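Local coordinates for putative phosphomethylpyrimidine kinase (Bacteroides thetaiotaomicron, PDB 3MBH), which probably transfers a phosphate from ATP to pyridoxal, as a pyridoxal kinase of the ribokinase clan, and is captured here with pyridoxal bound, at residues W209-P214 against A244-T249; V181-S186 against V198-R203; T249-Q254 against I270-V275. One frame throughout, in Å; residues are numbered along the deposited sequence.

All three contacts are buried, and they illustrate how an alpha/beta fold changes its chemistry from sheet to helix to loop. Contact 2 joins two antiparallel strands of the sheet and is the one in which backbone hydrogen bonds link the two segments. Strand 207-213, next in that sheet, then packs on helix 241-257 in contact 1, where side chains do the touching and the polar groups find their partners within the helix or beyond it. Contact 3 uses the following turns of the same helix, with Thr249 common to contacts 1 and 3, and sets a phenyl edge against the 270-275 segment. Centres of contacts 1 and 2 lie about 10 Å apart.

Contact 1. Residues W209-P214 against A244-T249; sequences WKVTCP and ALDRAT
Trp209 meets Leu245 through the root of its side chain, CB lying 3.7 Å from Leu245 CD1, while the indole leads away from the helix, and the residue packs on Glu289 and on Arg257 of the second subunit. The other flat group is the carboxylate of Asp246. Its OD1 lies 4.1 Å from Val211 CG2, a loose touch; the carboxylate is held outside the contact, by Ala286 N at OD1 and Ser287 OG at OD2. Thr249 divides its two branches between helix and strand. With OG1 set between the backbone N and the carbonyl carbon (chi1 53°), the hydroxyl donates to Leu245 O at 2.7 Å, a carbonyl that also receives Thr249 N. The methyl CG2 is left to pass alongside Val211 CG1, 4.1 Å away. In the conformer given, one of two, Cys213 SG is 3.6 Å from Thr249 CB, a doubtful touch. Replacing Thr249 by an alanine is likely to leave Leu245 O without its hydroxyl donor and to open a gap beside Val211 CG1. Strand 207-213 runs between strands 195-202 and 288-290, and helix 241-257 covers it nearly parallel, at 17°, with helix 223-236 packed against Leu245.

Contact 2. Residues V181-S186 against V198-R203; sequences VVIITS and VYAYNR
Ile183 and Val198 form the tightest side-chain contact between these strands: Ile183 CG2 sits 3.4 Å from Val198 CG1, closer than carbon atoms usually pack. Each of these methyls is anti to its own backbone N (Val198 chi1 174°), and the two side chains meet at a slant. Ile183 CG1 rests more easily on Ala200 CB at 3.9 Å. Val182 and Tyr201 are a hydrogen-bonded pair, with Tyr201 N to Val182 O at 2.9 Å, and Ile184 and Tyr199 are another, with Ile184 N to Tyr199 O at 2.8 Å. This is a beta hairpin within the large mixed sheet of the ribokinase-like fold. The face bearing Val181, Ile183, Ala200 and Asn202 lies under helices 223-236 and 241-257, whereas the face of Val182, Ile184, Tyr199 and Tyr201 meets helix 164-176 through Val182 and the two tyrosines. Packing between the strands is slacker on that second face, where the tyrosine hydroxyls find partners outside the two strands, Tyr199 OH with Asp164 and Tyr201 OH with Asn206. Asn202 OD1 touches Val181 CG2 at 3.7 Å and also accepts from Gln180 NE2 and Gln204 N. Past the Ile183-Val198 pair the contact loosens: Thr185 and Ser186 are partly exposed, Thr185 CB comes no nearer than 4.4 Å to Val198 CG2, and Thr185 OG1 and Ser186 OG hydrogen-bond to each other at 3.0 Å.

Contact 3. Residues T249-Q254 against I270-V275; sequences TQFILQ and ILLEKV
Phe251 reaches from helix 241-257 to the 270-275 segment, and its contacts can be read outward along the side chain. From CB, the torsion that sets CG anti to the backbone N (chi1 -176°) carries the ring across to its partners. Past CG, CD1 only skirts Val275 O at 4.1 Å. The next atom on that side, CE1, comes to 3.3 Å from Val275 O, which lies near the ring plane, an approach probably favoured by the slightly positive ring C-H and the partly negative oxygen. CE1 also has Val275 CG2 at 3.7 Å. The 270-275 segment opens with an inverse gamma turn centred on Leu271 and continues into a short, weakly bonded helix at about 272-275; beyond it lie His277 and Asp280, which bind zinc in a structure of this protein, though not in this chain. At the tip, CZ touches Leu272 CD1 at 3.4 Å and lies 3.9 Å from Val275 CG2, and CE2 approaches the Leu272 methyl, again at the ring's edge. Ile270 CD1 stands farther off, 4.5 Å from Phe251 CE2. Val275 CG1 lies 3.7 Å from the O of Gln254, about one helical turn after Phe251.

Contact 1. Residues W209-P214 against A244-T249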
loop_
_atom_site.group_PDB
_atom_site.type_symbol
_atom_site.label_atom_id
_atom_site.label_comp_id
_atom_site.label_asym_id
_atom_site.label_seq_id
_atom_site.Cartn_x
_atom_site.Cartn_y
_atom_site.Cartn_z
ATOM N N TRP A 209 -14.611 -1.253 -29.002
ATOM C CA TRP A 209 -13.348 -1.553 -28.370
ATOM C C TRP A 209 -13.004 -3.000 -28.512
ATOM O O TRP A 209 -13.877 -3.836 -28.504
ATOM C CB TRP A 209 -13.428 -1.251 -26.871
ATOM C CG TRP A 209 -13.789 0.138 -26.602
ATOM C CD1 TRP A 209 -15.034 0.624 -26.360
ATOM C CD2 TRP A 209 -12.910 1.268 -26.621
ATOM N NE1 TRP A 209 -14.986 1.996 -26.226
ATOM C CE2 TRP A 209 -13.680 2.402 -26.340
ATOM C CE3 TRP A 209 -11.540 1.421 -26.817
ATOM C CZ2 TRP A 209 -13.130 3.688 -26.281
ATOM C CZ3 TRP A 209 -11.003 2.694 -26.751
ATOM C CH2 TRP A 209 -11.808 3.812 -26.504
ATOM N N LYS A 210 -11.717 -3.299 -28.531
ATOM C CA LYS A 210 -11.236 -4.654 -28.479
ATOM C C LYS A 210 -10.011 -4.778 -27.554
ATOM O O LYS A 210 -9.138 -3.896 -27.513
ATOM C CB LYS A 210 -10.868 -5.078 -29.900
ATOM C CG LYS A 210 -10.212 -6.461 -30.060
ATOM C CD LYS A 210 -9.917 -6.722 -31.554
ATOM C CE LYS A 210 -9.177 -8.026 -31.835
ATOM N NZ LYS A 210 -8.985 -8.262 -33.336
ATOM N N VAL A 211 -9.910 -5.885 -26.858
ATOM C CA VAL A 211 -8.713 -6.164 -26.075
ATOM C C VAL A 211 -8.382 -7.637 -26.236
ATOM O O VAL A 211 -9.274 -8.455 -26.273
ATOM C CB VAL A 211 -8.913 -5.725 -24.613
ATOM C CG1 VAL A 211 -10.074 -6.431 -23.975
ATOM C CG2 VAL A 211 -7.651 -5.879 -23.811
ATOM N N THR A 212 -7.117 -7.962 -26.426
ATOM C CA THR A 212 -6.686 -9.334 -26.646
ATOM C C THR A 212 -5.846 -9.723 -25.459
ATOM O O THR A 212 -4.989 -8.955 -25.071
ATOM C CB THR A 212 -5.847 -9.466 -27.952
ATOM O OG1 THR A 212 -6.716 -9.229 -29.062
ATOM C CG2 THR A 212 -5.237 -10.913 -28.127
ATOM N N CYS A 213 -6.052 -10.919 -24.940
ATOM C CA CYS A 213 -5.321 -11.342 -23.767
ATOM C C CYS A 213 -4.826 -12.752 -23.896
ATOM O O CYS A 213 -5.434 -13.570 -24.607
ATOM C CB CYS A 213 -6.220 -11.237 -22.561
ATOM S SG CYS A 213 -6.773 -9.533 -22.322
ATOM N N PRO A 214 -3.724 -13.052 -23.198
ATOM C CA PRO A 214 -3.178 -14.387 -23.322
ATOM C C PRO A 214 -3.706 -15.271 -22.207
ATOM O O PRO A 214 -2.975 -15.628 -21.265
ATOM C CB PRO A 214 -1.677 -14.157 -23.210
ATOM C CG PRO A 214 -1.585 -12.995 -22.227
ATOM C CD PRO A 214 -2.821 -12.183 -22.420
ATOM N N ALA A 244 -12.517 -0.096 -17.768
ATOM C CA ALA A 244 -13.185 -1.251 -17.139
ATOM C C ALA A 244 -12.722 -2.536 -17.775
ATOM O O ALA A 244 -12.375 -3.489 -17.082
ATOM C CB ALA A 244 -14.709 -1.130 -17.233
ATOM N N LEU A 245 -12.722 -2.575 -19.095
ATOM C CA LEU A 245 -12.197 -3.719 -19.835
ATOM C C LEU A 245 -10.745 -4.122 -19.465
ATOM O O LEU A 245 -10.421 -5.318 -19.354
ATOM C CB LEU A 245 -12.247 -3.428 -21.353
ATOM C CG LEU A 245 -13.623 -3.216 -22.005
ATOM C CD1 LEU A 245 -13.466 -2.897 -23.553
ATOM C CD2 LEU A 245 -14.537 -4.367 -21.768
ATOM N N ASP A 246 -9.867 -3.126 -19.331
ATOM C CA ASP A 246 -8.465 -3.363 -18.922
ATOM C C ASP A 246 -8.355 -3.874 -17.510
ATOM O O ASP A 246 -7.656 -4.863 -17.271
ATOM C CB ASP A 246 -7.638 -2.084 -19.111
ATOM C CG ASP A 246 -7.275 -1.872 -20.593
ATOM O OD1 ASP A 246 -6.720 -2.830 -21.181
ATOM O OD2 ASP A 246 -7.542 -0.803 -21.161
ATOM N N ARG A 247 -9.084 -3.249 -16.583
ATOM C CA ARG A 247 -9.074 -3.695 -15.202
ATOM C C ARG A 247 -9.552 -5.135 -15.103
ATOM O O ARG A 247 -8.922 -5.940 -14.415
ATOM C CB ARG A 247 -9.921 -2.785 -14.332
ATOM C CG ARG A 247 -9.364 -1.415 -14.211
ATOM C CD ARG A 247 -10.109 -0.549 -13.155
ATOM N NE ARG A 247 -9.925 -1.035 -11.806
ATOM C CZ ARG A 247 -10.570 -0.563 -10.755
ATOM N NH1 ARG A 247 -11.464 0.410 -10.895
ATOM N NH2 ARG A 247 -10.301 -1.066 -9.545
ATOM N N ALA A 248 -10.670 -5.465 -15.768
ATOM C CA ALA A 248 -11.271 -6.825 -15.704
ATOM C C ALA A 248 -10.347 -7.883 -16.312
ATOM O O ALA A 248 -10.068 -8.894 -15.673
ATOM C CB ALA A 248 -12.644 -6.885 -16.346
ATOM N N THR A 249 -9.785 -7.615 -17.486
ATOM C CA THR A 249 -8.939 -8.589 -18.143
ATOM C C THR A 249 -7.601 -8.800 -17.400
ATOM O O THR A 249 -7.119 -9.927 -17.293
ATOM C CB THR A 249 -8.749 -8.249 -19.638
ATOM O OG1 THR A 249 -8.295 -6.895 -19.812
ATOM C CG2 THR A 249 -10.111 -8.466 -20.419
#

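Contact 2. Residues V181-S186 against V198-R203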
loop_
_atom_site.group_PDB
_atom_site.type_symbol
_atom_site.label_atom_id
_atom_site.label_comp_id
_atom_site.label_asym_id
_atom_site.label_seq_id
_atom_site.Cartn_x
_atom_site.Cartn_y
_atom_site.Cartn_z
ATOM N N VAL A 181 -24.479 -0.584 -23.378
ATOM C CA VAL A 181 -23.146 -1.212 -23.426
ATOM C C VAL A 181 -23.289 -2.720 -23.562
ATOM O O VAL A 181 -24.037 -3.400 -22.786
ATOM C CB VAL A 181 -22.294 -0.892 -22.184
ATOM C CG1 VAL A 181 -20.912 -1.682 -22.197
ATOM C CG2 VAL A 181 -22.000 0.632 -22.106
ATOM N N VAL A 182 -22.595 -3.236 -24.565
ATOM C CA VAL A 182 -22.581 -4.660 -24.816
ATOM C C VAL A 182 -21.121 -5.068 -24.845
ATOM O O VAL A 182 -20.319 -4.442 -25.533
ATOM C CB VAL A 182 -23.231 -5.016 -26.166
ATOM C CG1 VAL A 182 -23.176 -6.521 -26.433
ATOM C CG2 VAL A 182 -24.696 -4.469 -26.207
ATOM N N ILE A 183 -20.792 -6.118 -24.092
ATOM C CA ILE A 183 -19.442 -6.656 -24.074
ATOM C C ILE A 183 -19.540 -8.127 -24.447
ATOM O O ILE A 183 -20.338 -8.862 -23.854
ATOM C CB ILE A 183 -18.777 -6.436 -22.665
ATOM C CG1 ILE A 183 -18.801 -4.937 -22.264
ATOM C CG2 ILE A 183 -17.380 -7.035 -22.654
ATOM C CD1 ILE A 183 -18.450 -4.678 -20.807
ATOM N N ILE A 184 -18.754 -8.556 -25.434
ATOM C CA ILE A 184 -18.704 -9.952 -25.807
ATOM C C ILE A 184 -17.352 -10.507 -25.389
ATOM O O ILE A 184 -16.313 -10.014 -25.843
ATOM C CB ILE A 184 -18.922 -10.177 -27.325
ATOM C CG1 ILE A 184 -20.263 -9.610 -27.744
ATOM C CG2 ILE A 184 -18.815 -11.705 -27.645
ATOM C CD1 ILE A 184 -20.530 -9.573 -29.241
ATOM N N THR A 185 -17.359 -11.523 -24.500
ATOM C CA THR A 185 -16.118 -12.122 -24.048
ATOM C C THR A 185 -15.840 -13.475 -24.754
ATOM O O THR A 185 -16.652 -14.018 -25.464
ATOM C CB THR A 185 -16.119 -12.348 -22.562
ATOM O OG1 THR A 185 -16.890 -13.524 -22.266
ATOM C CG2 THR A 185 -16.647 -11.121 -21.830
ATOM N N SER A 186 -14.651 -13.979 -24.545
ATOM C CA SER A 186 -14.245 -15.303 -24.987
ATOM C C SER A 186 -14.269 -15.481 -26.498
ATOM O O SER A 186 -14.655 -16.561 -26.984
ATOM C CB SER A 186 -15.114 -16.368 -24.320
ATOM O OG SER A 186 -15.354 -16.006 -22.966
ATOM N N VAL A 198 -11.865 -9.716 -26.151
ATOM C CA VAL A 198 -13.093 -9.165 -25.655
ATOM C C VAL A 198 -13.408 -7.990 -26.584
ATOM O O VAL A 198 -12.511 -7.214 -26.960
ATOM C CB VAL A 198 -12.964 -8.670 -24.196
ATOM C CG1 VAL A 198 -14.255 -7.950 -23.737
ATOM C CG2 VAL A 198 -12.597 -9.840 -23.206
ATOM N N TYR A 199 -14.659 -7.881 -26.992
ATOM C CA TYR A 199 -15.135 -6.813 -27.860
ATOM C C TYR A 199 -16.228 -6.077 -27.085
ATOM O O TYR A 199 -16.889 -6.684 -26.229
ATOM C CB TYR A 199 -15.693 -7.382 -29.139
ATOM C CG TYR A 199 -14.681 -7.948 -30.089
ATOM C CD1 TYR A 199 -14.099 -9.208 -29.879
ATOM C CD2 TYR A 199 -14.326 -7.244 -31.252
ATOM C CE1 TYR A 199 -13.166 -9.719 -30.811
ATOM C CE2 TYR A 199 -13.441 -7.757 -32.171
ATOM C CZ TYR A 199 -12.844 -8.973 -31.942
ATOM O OH TYR A 199 -11.977 -9.449 -32.915
ATOM N N ALA A 200 -16.360 -4.762 -27.304
ATOM C CA ALA A 200 -17.389 -3.973 -26.602
ATOM C C ALA A 200 -17.857 -2.809 -27.471
ATOM O O ALA A 200 -17.137 -2.309 -28.388
ATOM C CB ALA A 200 -16.866 -3.442 -25.278
ATOM N N TYR A 201 -19.070 -2.383 -27.173
ATOM C CA TYR A 201 -19.687 -1.261 -27.846
ATOM C C TYR A 201 -20.393 -0.382 -26.803
ATOM O O TYR A 201 -20.996 -0.867 -25.878
ATOM C CB TYR A 201 -20.624 -1.759 -28.923
ATOM C CG TYR A 201 -21.446 -0.679 -29.522
ATOM C CD1 TYR A 201 -20.875 0.222 -30.363
ATOM C CD2 TYR A 201 -22.806 -0.571 -29.245
ATOM C CE1 TYR A 201 -21.596 1.255 -30.909
ATOM C CE2 TYR A 201 -23.552 0.436 -29.777
ATOM C CZ TYR A 201 -22.944 1.340 -30.630
ATOM O OH TYR A 201 -23.630 2.349 -31.202
ATOM N N ASN A 202 -20.272 0.925 -26.955
ATOM C CA ASN A 202 -20.960 1.895 -26.102
ATOM C C ASN A 202 -21.790 2.727 -27.053
ATOM O O ASN A 202 -21.254 3.466 -27.900
ATOM C CB ASN A 202 -19.952 2.775 -25.329
ATOM C CG ASN A 202 -20.592 3.553 -24.221
ATOM O OD1 ASN A 202 -21.808 3.687 -24.167
ATOM N ND2 ASN A 202 -19.790 4.062 -23.321
ATOM N N ARG A 203 -23.091 2.621 -26.928
ATOM C CA ARG A 203 -23.986 3.380 -27.807
ATOM C C ARG A 203 -23.775 4.877 -27.531
ATOM O O ARG A 203 -23.858 5.691 -28.420
ATOM C CB ARG A 203 -25.449 2.973 -27.559
ATOM C CG ARG A 203 -26.462 3.592 -28.582
ATOM C CD ARG A 203 -27.891 3.021 -28.395
ATOM N NE ARG A 203 -28.341 3.096 -26.996
ATOM C CZ ARG A 203 -28.881 2.091 -26.272
ATOM N NH1 ARG A 203 -29.096 0.887 -26.808
ATOM N NH2 ARG A 203 -29.230 2.294 -24.986
#

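Contact 3. Residues T249-Q254 against I270-V275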
loop_
_atom_site.group_PDB
_atom_site.type_symbol
_atom_site.label_atom_id
_atom_site.label_comp_id
_atom_site.label_asym_id
_atom_site.label_seq_id
_atom_site.Cartn_x
_atom_site.Cartn_y
_atom_site.Cartn_z
ATOM N N THR A 249 -9.785 -7.615 -17.486
ATOM C CA THR A 249 -8.939 -8.589 -18.143
ATOM C C THR A 249 -7.601 -8.800 -17.400
ATOM O O THR A 249 -7.119 -9.927 -17.293
ATOM C CB THR A 249 -8.749 -8.249 -19.638
ATOM O OG1 THR A 249 -8.295 -6.895 -19.812
ATOM C CG2 THR A 249 -10.111 -8.466 -20.419
ATOM N N GLN A 250 -7.009 -7.725 -16.869
ATOM C CA GLN A 250 -5.749 -7.843 -16.160
ATOM C C GLN A 250 -5.901 -8.587 -14.841
ATOM O O GLN A 250 -5.054 -9.388 -14.497
ATOM C CB GLN A 250 -5.082 -6.472 -16.022
ATOM C CG GLN A 250 -4.645 -6.045 -17.471
ATOM C CD GLN A 250 -3.954 -4.712 -17.528
ATOM O OE1 GLN A 250 -3.177 -4.383 -16.616
ATOM N NE2 GLN A 250 -4.238 -3.921 -18.590
ATOM N N PHE A 251 -7.018 -8.377 -14.161
ATOM C CA PHE A 251 -7.304 -9.061 -12.905
ATOM C C PHE A 251 -7.431 -10.536 -13.163
ATOM O O PHE A 251 -6.809 -11.318 -12.479
ATOM C CB PHE A 251 -8.582 -8.532 -12.259
ATOM C CG PHE A 251 -8.883 -9.114 -10.927
ATOM C CD1 PHE A 251 -8.079 -8.818 -9.832
ATOM C CD2 PHE A 251 -9.976 -9.960 -10.749
ATOM C CE1 PHE A 251 -8.374 -9.367 -8.565
ATOM C CE2 PHE A 251 -10.288 -10.467 -9.514
ATOM C CZ PHE A 251 -9.474 -10.183 -8.415
ATOM N N ILE A 252 -8.187 -10.907 -14.181
ATOM C CA ILE A 252 -8.366 -12.312 -14.544
ATOM C C ILE A 252 -7.043 -12.965 -14.962
ATOM O O ILE A 252 -6.796 -14.099 -14.597
ATOM C CB ILE A 252 -9.412 -12.496 -15.683
ATOM C CG1 ILE A 252 -10.804 -12.127 -15.167
ATOM C CG2 ILE A 252 -9.398 -13.951 -16.219
ATOM C CD1 ILE A 252 -11.804 -11.880 -16.299
ATOM N N LEU A 253 -6.225 -12.256 -15.719
ATOM C CA LEU A 253 -4.922 -12.788 -16.133
ATOM C C LEU A 253 -4.066 -13.139 -14.937
ATOM O O LEU A 253 -3.478 -14.201 -14.887
ATOM C CB LEU A 253 -4.158 -11.822 -17.049
ATOM C CG LEU A 253 -2.794 -12.259 -17.599
ATOM C CD1 LEU A 253 -2.868 -13.647 -18.293
ATOM C CD2 LEU A 253 -2.248 -11.171 -18.602
ATOM N N GLN A 254 -4.062 -12.249 -13.962
ATOM C CA GLN A 254 -3.336 -12.448 -12.710
ATOM C C GLN A 254 -3.848 -13.623 -11.945
ATOM O O GLN A 254 -3.065 -14.409 -11.457
ATOM C CB GLN A 254 -3.410 -11.191 -11.837
ATOM C CG GLN A 254 -2.708 -10.088 -12.426
ATOM C CD GLN A 254 -2.739 -8.906 -11.548
ATOM O OE1 GLN A 254 -1.839 -8.762 -10.716
ATOM N NE2 GLN A 254 -3.805 -8.083 -11.647
ATOM N N ILE A 270 -10.175 -19.344 -11.017
ATOM C CA ILE A 270 -9.021 -18.465 -10.750
ATOM C C ILE A 270 -8.679 -18.395 -9.276
ATOM O O ILE A 270 -9.545 -18.684 -8.423
ATOM C CB ILE A 270 -9.205 -17.067 -11.381
ATOM C CG1 ILE A 270 -10.294 -16.257 -10.673
ATOM C CG2 ILE A 270 -9.513 -17.270 -12.846
ATOM C CD1 ILE A 270 -10.225 -14.739 -10.877
ATOM N N LEU A 271 -7.416 -18.125 -8.948
ATOM C CA LEU A 271 -7.059 -17.999 -7.540
ATOM C C LEU A 271 -7.376 -16.599 -7.010
ATOM O O LEU A 271 -6.474 -15.784 -6.746
ATOM C CB LEU A 271 -5.627 -18.367 -7.262
ATOM C CG LEU A 271 -5.303 -19.814 -7.014
ATOM C CD1 LEU A 271 -3.837 -19.875 -6.605
ATOM C CD2 LEU A 271 -6.204 -20.499 -5.977
ATOM N N LEU A 272 -8.676 -16.367 -6.881
ATOM C CA LEU A 272 -9.244 -15.097 -6.528
ATOM C C LEU A 272 -8.584 -14.476 -5.287
ATOM O O LEU A 272 -8.106 -13.332 -5.324
ATOM C CB LEU A 272 -10.775 -15.270 -6.332
ATOM C CG LEU A 272 -11.455 -13.923 -6.057
ATOM C CD1 LEU A 272 -11.177 -12.900 -7.245
ATOM C CD2 LEU A 272 -12.945 -14.142 -5.875
ATOM N N GLU A 273 -8.504 -15.245 -4.200
ATOM C CA GLU A 273 -8.011 -14.691 -2.920
ATOM C C GLU A 273 -6.612 -14.328 -2.960
ATOM O O GLU A 273 -6.160 -13.408 -2.262
ATOM C CB GLU A 273 -8.312 -15.614 -1.731
ATOM C CG GLU A 273 -9.804 -15.735 -1.514
ATOM C CD GLU A 273 -10.485 -16.650 -2.432
ATOM O OE1 GLU A 273 -9.787 -17.406 -3.194
ATOM O OE2 GLU A 273 -11.733 -16.632 -2.406
ATOM N N LYS A 274 -5.905 -14.943 -3.889
ATOM C CA LYS A 274 -4.515 -14.679 -4.025
ATOM C C LYS A 274 -4.275 -13.368 -4.750
ATOM O O LYS A 274 -3.238 -12.730 -4.536
ATOM C CB LYS A 274 -3.877 -15.879 -4.753
ATOM C CG LYS A 274 -2.432 -15.947 -4.765
ATOM C CD LYS A 274 -1.806 -16.454 -3.497
ATOM C CE LYS A 274 -0.263 -16.187 -3.681
ATOM N NZ LYS A 274 0.541 -16.573 -2.529
ATOM N N VAL A 275 -5.215 -12.886 -5.558
ATOM C CA VAL A 275 -4.955 -11.651 -6.318
ATOM C C VAL A 275 -5.874 -10.499 -5.980
ATOM O O VAL A 275 -5.773 -9.416 -6.550
ATOM C CB VAL A 275 -4.979 -11.916 -7.819
ATOM C CG1 VAL A 275 -3.799 -12.856 -8.186
ATOM C CG2 VAL A 275 -6.360 -12.485 -8.285
#